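Local coordinates for protein haloperoxidase (Corallina officinalis, PDB 1QHB) that uses bound vanadate to catalyse hydrogen peroxide-driven bromination of organic substrates, as a dodecamer that needs calcium for its stability, at residues A[32-37]-A[395-400]; A[63-68]-A[107-112]; A[238-243]-A[343-348]. All blocks are in the same frame, centred on the assembly; numbering follows the deposited sequence.

How the interactions relate
From the N terminus, the chain leaves helix 11-28 and enters a long loop that supplies the first halves of two contacts. Residues 32-37 wait longest for their partner: interaction 1 closes only at 395-400, tying this loop to the vanadate-site helix 376-402, and the other two contacts fall between its ends. Interaction 2 closes a short loop containing helices 72-84 and 87-91, joining 63-68 to the start of helix 111-115. It is complete before interaction 3 rests the loop after helix 208-213 on helix 337-349, so these two follow each other and nothing crosses. Interactions 2 and 3, their centres about 45 Å apart, lie on opposite sides of the chain's centre.

Interaction 1. Residues A[32-37]-A[395-400]. With PO4 (phosphate ion), chain G.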
ATOM      1  N   VAL A  32     -12.198 -25.747  -1.001  1.00 22.94           N
ATOM      2  CA  VAL A  32     -13.087 -26.516  -1.874  1.00 20.89           C
ATOM      3  C   VAL A  32     -14.467 -26.530  -1.218  1.00 21.68           C
ATOM      4  O   VAL A  32     -14.629 -26.495  -0.002  1.00 21.58           O
ATOM      5  CB  VAL A  32     -12.621 -27.937  -2.173  1.00 24.89           C
ATOM      6  CG1 VAL A  32     -11.209 -27.898  -2.803  1.00 26.44           C
ATOM      7  CG2 VAL A  32     -12.587 -28.765  -0.924  1.00 20.82           C
ATOM      8  N   PRO A  33     -15.496 -26.556  -2.050  1.00 19.51           N
ATOM      9  CA  PRO A  33     -16.874 -26.635  -1.591  1.00 15.17           C
ATOM     10  C   PRO A  33     -17.212 -28.015  -1.054  1.00 12.92           C
ATOM     11  O   PRO A  33     -16.542 -28.992  -1.381  1.00 11.48           O
ATOM     12  CB  PRO A  33     -17.682 -26.251  -2.833  1.00 14.49           C
ATOM     13  CG  PRO A  33     -16.808 -26.509  -3.989  1.00 16.47           C
ATOM     14  CD  PRO A  33     -15.385 -26.629  -3.516  1.00 18.14           C
ATOM     15  N   SER A  34     -18.218 -28.108  -0.176  1.00 10.86           N
ATOM     16  CA  SER A  34     -18.600 -29.434   0.337  1.00  9.87           C
ATOM     17  C   SER A  34     -19.978 -29.726  -0.240  1.00 14.66           C
ATOM     18  O   SER A  34     -20.865 -28.854  -0.173  1.00 14.40           O
ATOM     19  CB  SER A  34     -18.633 -29.387   1.854  1.00 14.23           C
ATOM     20  OG  SER A  34     -17.328 -29.445   2.431  1.00 13.93           O
ATOM     21  N   PHE A  35     -20.185 -30.866  -0.886  1.00 13.01           N
ATOM     22  CA  PHE A  35     -21.512 -31.186  -1.431  1.00 11.03           C
ATOM     23  C   PHE A  35     -22.172 -32.234  -0.538  1.00 13.53           C
ATOM     24  O   PHE A  35     -21.498 -33.166  -0.131  1.00 13.61           O
ATOM     25  CB  PHE A  35     -21.367 -31.744  -2.852  1.00 11.70           C
ATOM     26  CG  PHE A  35     -20.645 -30.778  -3.757  1.00 16.62           C
ATOM     27  CD1 PHE A  35     -21.317 -29.696  -4.323  1.00 10.91           C
ATOM     28  CD2 PHE A  35     -19.289 -30.956  -4.025  1.00 11.33           C
ATOM     29  CE1 PHE A  35     -20.656 -28.797  -5.145  1.00 16.62           C
ATOM     30  CE2 PHE A  35     -18.650 -30.076  -4.879  1.00 11.22           C
ATOM     31  CZ  PHE A  35     -19.316 -28.994  -5.435  1.00 10.11           C
ATOM     32  N   ALA A  36     -23.451 -32.087  -0.206  1.00 11.17           N
ATOM     33  CA  ALA A  36     -24.116 -33.129   0.589  1.00 10.72           C
ATOM     34  C   ALA A  36     -24.831 -34.069  -0.394  1.00 11.21           C
ATOM     35  O   ALA A  36     -24.968 -33.666  -1.546  1.00 10.90           O
ATOM     36  CB  ALA A  36     -25.090 -32.508   1.580  1.00  5.52           C
ATOM     37  N   ASN A  37     -25.324 -35.206   0.064  1.00 12.52           N
ATOM     38  CA  ASN A  37     -25.988 -36.181  -0.790  1.00 13.12           C
ATOM     39  C   ASN A  37     -27.419 -35.856  -1.208  1.00 16.58           C
ATOM     40  O   ASN A  37     -27.925 -36.639  -2.016  1.00 14.09           O
ATOM     41  CB  ASN A  37     -25.900 -37.585  -0.127  1.00  8.84           C
ATOM     42  CG  ASN A  37     -26.763 -37.751   1.104  1.00 11.22           C
ATOM     43  OD1 ASN A  37     -27.645 -36.947   1.419  1.00 12.51           O
ATOM     44  ND2 ASN A  37     -26.577 -38.835   1.835  1.00  9.53           N
ATOM     45  N   ARG A 395     -16.278 -31.226  12.556  1.00  6.82           N
ATOM     46  CA  ARG A 395     -17.526 -30.647  13.076  1.00 11.42           C
ATOM     47  C   ARG A 395     -18.254 -29.835  12.016  1.00 10.27           C
ATOM     48  O   ARG A 395     -19.455 -29.793  11.893  1.00 12.38           O
ATOM     49  CB  ARG A 395     -17.230 -29.791  14.342  1.00  9.60           C
ATOM     50  CG  ARG A 395     -16.873 -30.680  15.539  1.00 20.00           C
ATOM     51  CD  ARG A 395     -18.117 -31.179  16.255  1.00 31.20           C
ATOM     52  NE  ARG A 395     -17.856 -32.450  16.974  1.00 40.48           N
ATOM     53  CZ  ARG A 395     -18.275 -32.625  18.232  1.00 35.61           C
ATOM     54  NH1 ARG A 395     -18.912 -31.637  18.870  1.00 35.90           N
ATOM     55  NH2 ARG A 395     -18.052 -33.753  18.874  1.00 41.29           N
ATOM     56  N   TYR A 396     -17.557 -29.156  11.116  1.00 10.07           N
ATOM     57  CA  TYR A 396     -18.114 -28.428  10.013  1.00 11.57           C
ATOM     58  C   TYR A 396     -18.830 -29.426   9.106  1.00 11.32           C
ATOM     59  O   TYR A 396     -19.950 -29.188   8.673  1.00 10.78           O
ATOM     60  CB  TYR A 396     -17.035 -27.635   9.276  1.00  6.62           C
ATOM     61  CG  TYR A 396     -17.599 -26.840   8.123  1.00  8.37           C
ATOM     62  CD1 TYR A 396     -18.473 -25.766   8.345  1.00  5.55           C
ATOM     63  CD2 TYR A 396     -17.241 -27.173   6.826  1.00  7.82           C
ATOM     64  CE1 TYR A 396     -18.986 -25.043   7.263  1.00  7.94           C
ATOM     65  CE2 TYR A 396     -17.755 -26.449   5.762  1.00  7.41           C
ATOM     66  CZ  TYR A 396     -18.617 -25.394   5.976  1.00  8.16           C
ATOM     67  OH  TYR A 396     -19.058 -24.698   4.872  1.00  8.86           O
ATOM     68  N   GLN A 397     -18.228 -30.554   8.813  1.00  9.07           N
ATOM     69  CA  GLN A 397     -18.843 -31.558   7.961  1.00  9.53           C
ATOM     70  C   GLN A 397     -20.043 -32.129   8.712  1.00 10.84           C
ATOM     71  O   GLN A 397     -21.133 -32.229   8.202  1.00  9.52           O
ATOM     72  CB  GLN A 397     -17.851 -32.691   7.637  1.00  7.91           C
ATOM     73  CG  GLN A 397     -16.640 -32.277   6.760  1.00 10.36           C
ATOM     74  CD  GLN A 397     -17.105 -31.680   5.427  1.00 12.94           C
ATOM     75  OE1 GLN A 397     -17.893 -32.242   4.671  1.00 10.99           O
ATOM     76  NE2 GLN A 397     -16.644 -30.482   5.093  1.00  5.26           N
ATOM     77  N   LYS A 398     -19.896 -32.555   9.972  1.00  9.57           N
ATOM     78  CA  LYS A 398     -20.974 -33.179  10.703  1.00 10.38           C
ATOM     79  C   LYS A 398     -22.238 -32.315  10.721  1.00 12.18           C
ATOM     80  O   LYS A 398     -23.305 -32.772  10.387  1.00  8.47           O
ATOM     81  CB  LYS A 398     -20.613 -33.451  12.171  1.00  8.29           C
ATOM     82  CG  LYS A 398     -19.764 -34.644  12.478  1.00  7.81           C
ATOM     83  CD  LYS A 398     -19.160 -34.467  13.874  1.00 13.58           C
ATOM     84  CE  LYS A 398     -18.324 -35.709  14.253  1.00 15.76           C
ATOM     85  NZ  LYS A 398     -19.225 -36.864  14.512  1.00 10.55           N
ATOM     86  N   PHE A 399     -22.102 -31.104  11.251  1.00 10.65           N
ATOM     87  CA  PHE A 399     -23.262 -30.261  11.490  1.00  9.49           C
ATOM     88  C   PHE A 399     -23.635 -29.254  10.402  1.00 10.58           C
ATOM     89  O   PHE A 399     -24.835 -29.004  10.215  1.00 12.72           O
ATOM     90  CB  PHE A 399     -22.926 -29.454  12.739  1.00  8.29           C
ATOM     91  CG  PHE A 399     -23.120 -30.106  14.054  1.00  8.54           C
ATOM     92  CD1 PHE A 399     -24.393 -30.268  14.601  1.00  6.95           C
ATOM     93  CD2 PHE A 399     -22.002 -30.521  14.801  1.00  7.04           C
ATOM     94  CE1 PHE A 399     -24.520 -30.890  15.853  1.00 10.84           C
ATOM     95  CE2 PHE A 399     -22.129 -31.089  16.048  1.00 12.26           C
ATOM     96  CZ  PHE A 399     -23.403 -31.287  16.547  1.00 11.00           C
ATOM     97  N   ASN A 400     -22.625 -28.608   9.794  1.00 10.86           N
ATOM     98  CA  ASN A 400     -22.957 -27.546   8.865  1.00 11.64           C
ATOM     99  C   ASN A 400     -23.254 -28.092   7.488  1.00 13.05           C
ATOM    100  O   ASN A 400     -24.040 -27.417   6.825  1.00 13.32           O
ATOM    101  CB  ASN A 400     -21.807 -26.523   8.786  1.00  5.32           C
ATOM    102  CG  ASN A 400     -21.558 -25.880  10.135  1.00 11.27           C
ATOM    103  OD1 ASN A 400     -20.776 -26.386  10.958  1.00 10.05           O
ATOM    104  ND2 ASN A 400     -22.188 -24.715  10.378  1.00  9.78           N
TER
HETATM  105  P   PO4 G3000     -17.534 -39.920  17.125  1.00 11.64           P
HETATM  106  O1  PO4 G3000     -18.805 -40.670  17.314  1.00 14.53           O
HETATM  107  O2  PO4 G3000     -16.391 -40.832  16.833  1.00 15.34           O
HETATM  108  O3  PO4 G3000     -17.257 -39.129  18.336  1.00 17.49           O
HETATM  109  O4  PO4 G3000     -17.753 -39.018  15.934  1.00 15.84           O
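Ser-34 and Gln-397 meet through a single hydrogen bond between buried polar side chains: NE2 of Gln-397 donates to OG of Ser-34 at 2.9 Å, nearly straight at 170° and with the acceptor close to the amide plane. The glutamine leans back beside its own backbone N (chi1 -67°) and bends again at chi2, which carries the amide from the side of helix 376-402 across to the loop. A short serine suits the spot, since its hydroxyl takes the bond while its small CB fits beside Ala-143 and Ile-401. OE1 is held too, accepting from His-402 NE2; an alanine in place of Gln-397 would probably leave both the Ser-34 hydroxyl and the His-402 N-H short of a partner.

A second hydrogen bond, from a charged donor, belongs to the next residue. Lys-398 runs away from the loop, bending at its last torsion, and its NZ donates at 3.0 Å to O4 of a phosphate, probably from the crystallisation liquor, that occupies the vanadate site. The same nitrogen bonds to Gly-482 O, Pro-479 O and His-478 ND1.

Neighbouring residues thus divide the work: a neutral amide settles buried polar atoms on the loop side, while the lysine ammonium would probably balance part of a bound vanadate's negative charge.

Interaction 2. Residues A[63-68]-A[107-112]; sequences HDDNGA and IWRSDL
Between Asp-65 and Arg-109, the pair whose backbones come nearest, the CA atoms are still 9.2 Å apart, a gap bridged mainly by one long side chain. Residues 63-68 fold into a type I beta turn from Asp-64 to Gly-67, with Gly-67 N bonded to Asp-64 O. Gly-67 has a positive phi of 88°, at which a CB would press on the preceding carbonyl oxygen, so glycine fits best. Residues 107-112 run as loop to Ser-110, the N-cap of the helix that starts at Asp-111, with its OG accepting from Ala-113 N.

Arg-109, straight from CG to NE, reaches the turn with its guanidinium edge. NE and NH2 both grip Asp-65 OD1, at 3.2 Å and 3.1 Å, a side-on salt bridge to one oxygen, with the carboxylate turned 85° against the guanidinium plane. NH2 also donates to His-63 O at 3.1 Å, that oxygen lying near the guanidinium plane too. NH1 has its own mate in Asp-303 OD2, while OD1 of Asp-303 accepts from the backbone N of His-63, so an arginine, with donors spread around its rim, suits a place among several acceptors.

Asp-64 steadies the turn from within. Its OD1 accepts from Asn-66 N and Ala-68 N, both at 2.9 Å and from opposite faces of the carboxylate. The first of these bonds makes an Asx turn, laid over the beta turn that begins at the same aspartate.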
ATOM      1  N   HIS A  63     -39.583 -36.660  18.962  1.00 14.48           N
ATOM      2  CA  HIS A  63     -39.998 -37.577  17.910  1.00 15.28           C
ATOM      3  C   HIS A  63     -41.379 -38.164  18.186  1.00 18.45           C
ATOM      4  O   HIS A  63     -41.872 -38.106  19.316  1.00 18.12           O
ATOM      5  CB  HIS A  63     -39.005 -38.719  17.722  1.00 12.54           C
ATOM      6  CG  HIS A  63     -37.611 -38.283  17.397  1.00 11.77           C
ATOM      7  ND1 HIS A  63     -36.704 -37.764  18.299  1.00 12.91           N
ATOM      8  CD2 HIS A  63     -37.014 -38.262  16.188  1.00 10.70           C
ATOM      9  CE1 HIS A  63     -35.579 -37.494  17.644  1.00 17.22           C
ATOM     10  NE2 HIS A  63     -35.732 -37.770  16.363  1.00 16.33           N
ATOM     11  N   ASP A  64     -41.982 -38.704  17.121  1.00 16.79           N
ATOM     12  CA  ASP A  64     -43.295 -39.310  17.252  1.00 20.92           C
ATOM     13  C   ASP A  64     -43.076 -40.785  17.551  1.00 21.24           C
ATOM     14  O   ASP A  64     -41.901 -41.142  17.650  1.00 20.54           O
ATOM     15  CB  ASP A  64     -44.202 -39.079  16.052  1.00 12.67           C
ATOM     16  CG  ASP A  64     -43.795 -39.700  14.766  1.00 19.25           C
ATOM     17  OD1 ASP A  64     -42.844 -40.521  14.749  1.00 21.47           O
ATOM     18  OD2 ASP A  64     -44.404 -39.399  13.695  1.00 20.07           O
ATOM     19  N   ASP A  65     -44.120 -41.605  17.636  1.00 20.87           N
ATOM     20  CA  ASP A  65     -43.954 -43.017  17.940  1.00 20.19           C
ATOM     21  C   ASP A  65     -43.293 -43.824  16.847  1.00 20.45           C
ATOM     22  O   ASP A  65     -42.981 -45.003  17.051  1.00 20.46           O
ATOM     23  CB  ASP A  65     -45.332 -43.687  18.149  1.00 25.34           C
ATOM     24  CG  ASP A  65     -46.063 -43.119  19.344  1.00 33.99           C
ATOM     25  OD1 ASP A  65     -45.396 -42.568  20.240  1.00 39.38           O
ATOM     26  OD2 ASP A  65     -47.301 -43.245  19.358  1.00 48.28           O
ATOM     27  N   ASN A  66     -43.149 -43.275  15.649  1.00 18.64           N
ATOM     28  CA  ASN A  66     -42.490 -44.019  14.574  1.00 19.16           C
ATOM     29  C   ASN A  66     -41.041 -43.537  14.462  1.00 18.10           C
ATOM     30  O   ASN A  66     -40.337 -43.961  13.543  1.00 22.07           O
ATOM     31  CB  ASN A  66     -43.206 -43.792  13.269  1.00 19.89           C
ATOM     32  CG  ASN A  66     -44.531 -44.470  13.060  1.00 23.14           C
ATOM     33  OD1 ASN A  66     -45.363 -43.917  12.328  1.00 27.88           O
ATOM     34  ND2 ASN A  66     -44.673 -45.653  13.605  1.00 22.24           N
ATOM     35  N   GLY A  67     -40.646 -42.607  15.310  1.00 15.25           N
ATOM     36  CA  GLY A  67     -39.262 -42.128  15.277  1.00 17.80           C
ATOM     37  C   GLY A  67     -39.031 -40.961  14.307  1.00 18.85           C
ATOM     38  O   GLY A  67     -37.883 -40.545  14.114  1.00 18.26           O
ATOM     39  N   ALA A  68     -40.083 -40.343  13.781  1.00 15.71           N
ATOM     40  CA  ALA A  68     -39.894 -39.193  12.911  1.00 14.87           C
ATOM     41  C   ALA A  68     -40.092 -37.943  13.752  1.00 15.83           C
ATOM     42  O   ALA A  68     -40.908 -37.997  14.693  1.00 16.38           O
ATOM     43  CB  ALA A  68     -40.923 -39.162  11.785  1.00 13.93           C
ATOM     44  N   ILE A 107     -41.314 -36.221  30.338  1.00 25.08           N
ATOM     45  CA  ILE A 107     -42.214 -37.362  30.396  1.00 25.71           C
ATOM     46  C   ILE A 107     -41.744 -38.326  29.306  1.00 25.64           C
ATOM     47  O   ILE A 107     -41.777 -38.020  28.099  1.00 24.66           O
ATOM     48  CB  ILE A 107     -43.696 -36.993  30.223  1.00 32.74           C
ATOM     49  CG1 ILE A 107     -44.078 -36.019  31.352  1.00 31.06           C
ATOM     50  CG2 ILE A 107     -44.562 -38.236  30.244  1.00 20.44           C
ATOM     51  CD1 ILE A 107     -45.393 -35.308  31.103  1.00 35.77           C
ATOM     52  N   TRP A 108     -41.220 -39.467  29.727  1.00 21.61           N
ATOM     53  CA  TRP A 108     -40.611 -40.391  28.793  1.00 20.04           C
ATOM     54  C   TRP A 108     -41.616 -41.461  28.414  1.00 20.78           C
ATOM     55  O   TRP A 108     -42.563 -41.597  29.206  1.00 23.15           O
ATOM     56  CB  TRP A 108     -39.399 -41.069  29.461  1.00 15.11           C
ATOM     57  CG  TRP A 108     -38.348 -40.078  29.859  1.00 16.24           C
ATOM     58  CD1 TRP A 108     -37.947 -39.774  31.122  1.00 14.63           C
ATOM     59  CD2 TRP A 108     -37.539 -39.300  28.973  1.00 15.63           C
ATOM     60  NE1 TRP A 108     -36.960 -38.806  31.093  1.00 17.13           N
ATOM     61  CE2 TRP A 108     -36.681 -38.527  29.763  1.00 18.50           C
ATOM     62  CE3 TRP A 108     -37.478 -39.178  27.582  1.00 17.38           C
ATOM     63  CZ2 TRP A 108     -35.760 -37.619  29.224  1.00 15.73           C
ATOM     64  CZ3 TRP A 108     -36.594 -38.283  27.040  1.00 14.66           C
ATOM     65  CH2 TRP A 108     -35.748 -37.517  27.862  1.00 13.82           C
ATOM     66  N   ARG A 109     -41.352 -42.230  27.379  1.00 19.52           N
ATOM     67  CA  ARG A 109     -42.239 -43.325  27.021  1.00 18.45           C
ATOM     68  C   ARG A 109     -41.959 -44.573  27.858  1.00 24.09           C
ATOM     69  O   ARG A 109     -42.873 -45.329  28.230  1.00 25.37           O
ATOM     70  CB  ARG A 109     -42.039 -43.716  25.548  1.00 15.42           C
ATOM     71  CG  ARG A 109     -42.481 -42.609  24.574  1.00 13.45           C
ATOM     72  CD  ARG A 109     -42.098 -43.048  23.141  1.00 22.31           C
ATOM     73  NE  ARG A 109     -42.855 -42.210  22.200  1.00 22.39           N
ATOM     74  CZ  ARG A 109     -42.482 -41.040  21.707  1.00 29.26           C
ATOM     75  NH1 ARG A 109     -41.286 -40.533  22.021  1.00 23.73           N
ATOM     76  NH2 ARG A 109     -43.314 -40.416  20.882  1.00 24.28           N
ATOM     77  N   SER A 110     -40.681 -44.881  28.107  1.00 23.08           N
ATOM     78  CA  SER A 110     -40.357 -46.102  28.823  1.00 20.41           C
ATOM     79  C   SER A 110     -40.409 -45.987  30.341  1.00 20.20           C
ATOM     80  O   SER A 110     -40.172 -44.963  30.954  1.00 21.46           O
ATOM     81  CB  SER A 110     -38.979 -46.625  28.381  1.00 20.17           C
ATOM     82  OG  SER A 110     -37.944 -45.845  28.934  1.00 19.90           O
ATOM     83  N   ASP A 111     -40.846 -47.111  30.928  1.00 20.55           N
ATOM     84  CA  ASP A 111     -40.902 -47.264  32.386  1.00 19.01           C
ATOM     85  C   ASP A 111     -39.525 -47.070  32.978  1.00 20.36           C
ATOM     86  O   ASP A 111     -39.320 -46.314  33.938  1.00 23.57           O
ATOM     87  CB  ASP A 111     -41.436 -48.660  32.707  1.00 29.36           C
ATOM     88  CG  ASP A 111     -42.913 -48.812  32.352  1.00 31.55           C
ATOM     89  OD1 ASP A 111     -43.601 -47.776  32.206  1.00 32.91           O
ATOM     90  OD2 ASP A 111     -43.408 -49.961  32.222  1.00 43.15           O
ATOM     91  N   LEU A 112     -38.529 -47.656  32.304  1.00 19.63           N
ATOM     92  CA  LEU A 112     -37.128 -47.488  32.676  1.00 19.74           C
ATOM     93  C   LEU A 112     -36.727 -46.031  32.751  1.00 22.12           C
ATOM     94  O   LEU A 112     -36.179 -45.724  33.824  1.00 24.39           O
ATOM     95  CB  LEU A 112     -36.294 -48.284  31.661  1.00 18.11           C
ATOM     96  CG  LEU A 112     -34.801 -48.275  32.064  1.00 26.58           C
ATOM     97  CD1 LEU A 112     -34.581 -48.886  33.448  1.00 21.42           C
ATOM     98  CD2 LEU A 112     -33.958 -48.995  31.033  1.00 20.49           C
TER

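Interaction 3. Residues A[238-243]-A[343-348]; sequences SQFIIV and CLILLA
Phe-240 meets Ile-345 and Leu-346, and Val-243 meets Ile-345, in a buried apolar layer where the loop of residues 238-243 rests on helix 337-349, away from the vanadate and calcium sites. CZ of Phe-240 lies 3.6 Å from CD2 of Leu-346, which comes in obliquely to the ring, while CG2 of Ile-345 lies at the ring edge, 4.1 Å from CD1 of Phe-240. The side chains of Phe-240 and Leu-346 run at about a right angle to each other. Ile-345 uses its two branches separately: with CG1 anti to the carbonyl carbon (chi1 -72°), CG2, anti to the backbone N, is set against the ring edge, and the extended CG1 arm carries CD1 up to the loop.

An ST turn lies at the start of the loop. Ser-238 OG accepts from Phe-240 N at 3.2 Å and also bonds to Glu-533 O of helix 530-548, so a hydroxyl, able to give and to accept, serves well here. The same helix touches the phenylalanine through Leu-534, which places the aromatic residue between two helices, where a large flat side chain is well used.

CD1 of Ile-345 ends close to two backbone oxygens, 3.6 Å from Phe-240 O and 3.5 Å from Val-243 O. Both carbonyls accept from NE2 of Gln-280, from strand 276-285, and Ile-271 of strand 270-273 also packs on the isoleucine.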
ATOM      1  N   SER A 238      -3.667 -54.101  16.192  1.00  8.71           N
ATOM      2  CA  SER A 238      -2.373 -53.483  16.011  1.00  9.76           C
ATOM      3  C   SER A 238      -1.545 -53.929  17.181  1.00 11.26           C
ATOM      4  O   SER A 238      -2.046 -53.913  18.333  1.00 13.05           O
ATOM      5  CB  SER A 238      -2.566 -51.940  16.041  1.00 10.13           C
ATOM      6  OG  SER A 238      -1.270 -51.319  16.113  1.00  8.39           O
ATOM      7  N   GLN A 239      -0.235 -54.127  17.001  1.00 11.43           N
ATOM      8  CA  GLN A 239       0.614 -54.453  18.137  1.00  9.62           C
ATOM      9  C   GLN A 239       0.534 -53.355  19.185  1.00 12.93           C
ATOM     10  O   GLN A 239       0.692 -53.564  20.393  1.00 14.83           O
ATOM     11  CB  GLN A 239       2.106 -54.553  17.696  1.00  9.71           C
ATOM     12  CG  GLN A 239       2.352 -55.682  16.683  1.00 10.17           C
ATOM     13  CD  GLN A 239       2.008 -57.033  17.328  1.00 15.20           C
ATOM     14  OE1 GLN A 239       2.653 -57.452  18.299  1.00 12.55           O
ATOM     15  NE2 GLN A 239       0.953 -57.614  16.775  1.00  7.70           N
ATOM     16  N   PHE A 240       0.340 -52.110  18.777  1.00 13.18           N
ATOM     17  CA  PHE A 240       0.394 -50.955  19.658  1.00 10.16           C
ATOM     18  C   PHE A 240      -0.752 -50.812  20.642  1.00 10.33           C
ATOM     19  O   PHE A 240      -0.640 -49.945  21.555  1.00 11.05           O
ATOM     20  CB  PHE A 240       0.505 -49.667  18.792  1.00 12.11           C
ATOM     21  CG  PHE A 240       1.791 -49.619  17.992  1.00 13.56           C
ATOM     22  CD1 PHE A 240       3.026 -49.780  18.572  1.00 13.28           C
ATOM     23  CD2 PHE A 240       1.748 -49.411  16.636  1.00  8.83           C
ATOM     24  CE1 PHE A 240       4.186 -49.699  17.818  1.00 21.60           C
ATOM     25  CE2 PHE A 240       2.899 -49.364  15.867  1.00 10.99           C
ATOM     26  CZ  PHE A 240       4.115 -49.509  16.449  1.00 15.62           C
ATOM     27  N   ILE A 241      -1.812 -51.590  20.486  1.00  7.58           N
ATOM     28  CA  ILE A 241      -2.916 -51.560  21.442  1.00  9.90           C
ATOM     29  C   ILE A 241      -2.920 -52.775  22.360  1.00 13.25           C
ATOM     30  O   ILE A 241      -3.786 -52.843  23.246  1.00 13.27           O
ATOM     31  CB  ILE A 241      -4.253 -51.347  20.709  1.00 11.83           C
ATOM     32  CG1 ILE A 241      -5.285 -50.586  21.575  1.00  6.74           C
ATOM     33  CG2 ILE A 241      -4.834 -52.565  20.047  1.00  8.46           C
ATOM     34  CD1 ILE A 241      -6.513 -50.245  20.829  1.00  7.86           C
ATOM     35  N   ILE A 242      -1.940 -53.674  22.269  1.00  9.28           N
ATOM     36  CA  ILE A 242      -1.843 -54.817  23.143  1.00 12.48           C
ATOM     37  C   ILE A 242      -0.461 -55.008  23.742  1.00 13.40           C
ATOM     38  O   ILE A 242      -0.398 -55.561  24.845  1.00 16.64           O
ATOM     39  CB  ILE A 242      -2.169 -56.177  22.492  1.00 13.69           C
ATOM     40  CG1 ILE A 242      -1.363 -56.398  21.206  1.00 12.67           C
ATOM     41  CG2 ILE A 242      -3.659 -56.326  22.285  1.00  8.01           C
ATOM     42  CD1 ILE A 242      -1.595 -57.779  20.606  1.00 14.16           C
ATOM     43  N   VAL A 243       0.668 -54.652  23.135  1.00 11.73           N
ATOM     44  CA  VAL A 243       1.929 -54.937  23.786  1.00 10.59           C
ATOM     45  C   VAL A 243       2.367 -53.761  24.661  1.00 16.34           C
ATOM     46  O   VAL A 243       1.954 -52.603  24.470  1.00 14.73           O
ATOM     47  CB  VAL A 243       3.084 -55.196  22.803  1.00 13.54           C
ATOM     48  CG1 VAL A 243       2.673 -56.235  21.780  1.00 18.86           C
ATOM     49  CG2 VAL A 243       3.473 -53.895  22.087  1.00 18.00           C
ATOM     50  N   CYS A 343       3.110 -43.845  20.297  1.00  9.87           N
ATOM     51  CA  CYS A 343       4.328 -43.072  20.362  1.00  6.68           C
ATOM     52  C   CYS A 343       5.239 -43.397  21.512  1.00 10.94           C
ATOM     53  O   CYS A 343       6.431 -43.545  21.280  1.00  9.85           O
ATOM     54  CB  CYS A 343       3.980 -41.569  20.393  1.00  8.43           C
ATOM     55  SG  CYS A 343       5.354 -40.411  20.134  1.00  9.32           S
ATOM     56  N   LEU A 344       4.690 -43.575  22.701  1.00  9.58           N
ATOM     57  CA  LEU A 344       5.478 -43.953  23.869  1.00 10.49           C
ATOM     58  C   LEU A 344       6.136 -45.324  23.719  1.00 11.64           C
ATOM     59  O   LEU A 344       7.283 -45.460  24.126  1.00 11.74           O
ATOM     60  CB  LEU A 344       4.600 -43.897  25.106  1.00  7.97           C
ATOM     61  CG  LEU A 344       4.069 -42.537  25.570  1.00 15.04           C
ATOM     62  CD1 LEU A 344       3.003 -42.772  26.640  1.00 12.48           C
ATOM     63  CD2 LEU A 344       5.182 -41.686  26.158  1.00  6.63           C
ATOM     64  N   ILE A 345       5.480 -46.294  23.098  1.00 11.08           N
ATOM     65  CA  ILE A 345       6.076 -47.608  22.844  1.00 12.02           C
ATOM     66  C   ILE A 345       7.270 -47.430  21.896  1.00 13.57           C
ATOM     67  O   ILE A 345       8.321 -48.047  22.081  1.00 14.39           O
ATOM     68  CB  ILE A 345       5.011 -48.529  22.231  1.00 12.56           C
ATOM     69  CG1 ILE A 345       3.976 -48.908  23.323  1.00 12.35           C
ATOM     70  CG2 ILE A 345       5.622 -49.834  21.716  1.00  9.97           C
ATOM     71  CD1 ILE A 345       2.744 -49.639  22.792  1.00  6.96           C
ATOM     72  N   LEU A 346       7.070 -46.655  20.823  1.00 12.34           N
ATOM     73  CA  LEU A 346       8.087 -46.439  19.807  1.00 13.04           C
ATOM     74  C   LEU A 346       9.271 -45.754  20.450  1.00 10.77           C
ATOM     75  O   LEU A 346      10.411 -46.171  20.207  1.00 15.42           O
ATOM     76  CB  LEU A 346       7.585 -45.616  18.612  1.00 13.29           C
ATOM     77  CG  LEU A 346       6.454 -46.203  17.773  1.00 14.47           C
ATOM     78  CD1 LEU A 346       5.847 -45.218  16.801  1.00 15.20           C
ATOM     79  CD2 LEU A 346       6.959 -47.414  16.992  1.00 15.60           C
ATOM     80  N   LEU A 347       9.032 -44.754  21.329  1.00 10.32           N
ATOM     81  CA  LEU A 347      10.197 -44.110  21.938  1.00 11.92           C
ATOM     82  C   LEU A 347      10.923 -45.065  22.853  1.00 13.18           C
ATOM     83  O   LEU A 347      12.169 -45.145  22.830  1.00 12.40           O
ATOM     84  CB  LEU A 347       9.831 -42.839  22.713  1.00  9.82           C
ATOM     85  CG  LEU A 347       9.329 -41.672  21.840  1.00 14.04           C
ATOM     86  CD1 LEU A 347       8.653 -40.617  22.689  1.00  9.37           C
ATOM     87  CD2 LEU A 347      10.540 -41.099  21.084  1.00 11.73           C
ATOM     88  N   ALA A 348      10.175 -45.773  23.701  1.00 10.94           N
ATOM     89  CA  ALA A 348      10.792 -46.711  24.638  1.00 10.41           C
ATOM     90  C   ALA A 348      11.490 -47.869  23.930  1.00 14.38           C
ATOM     91  O   ALA A 348      12.553 -48.329  24.328  1.00 14.44           O
ATOM     92  CB  ALA A 348       9.680 -47.212  25.566  1.00  9.82           C
TER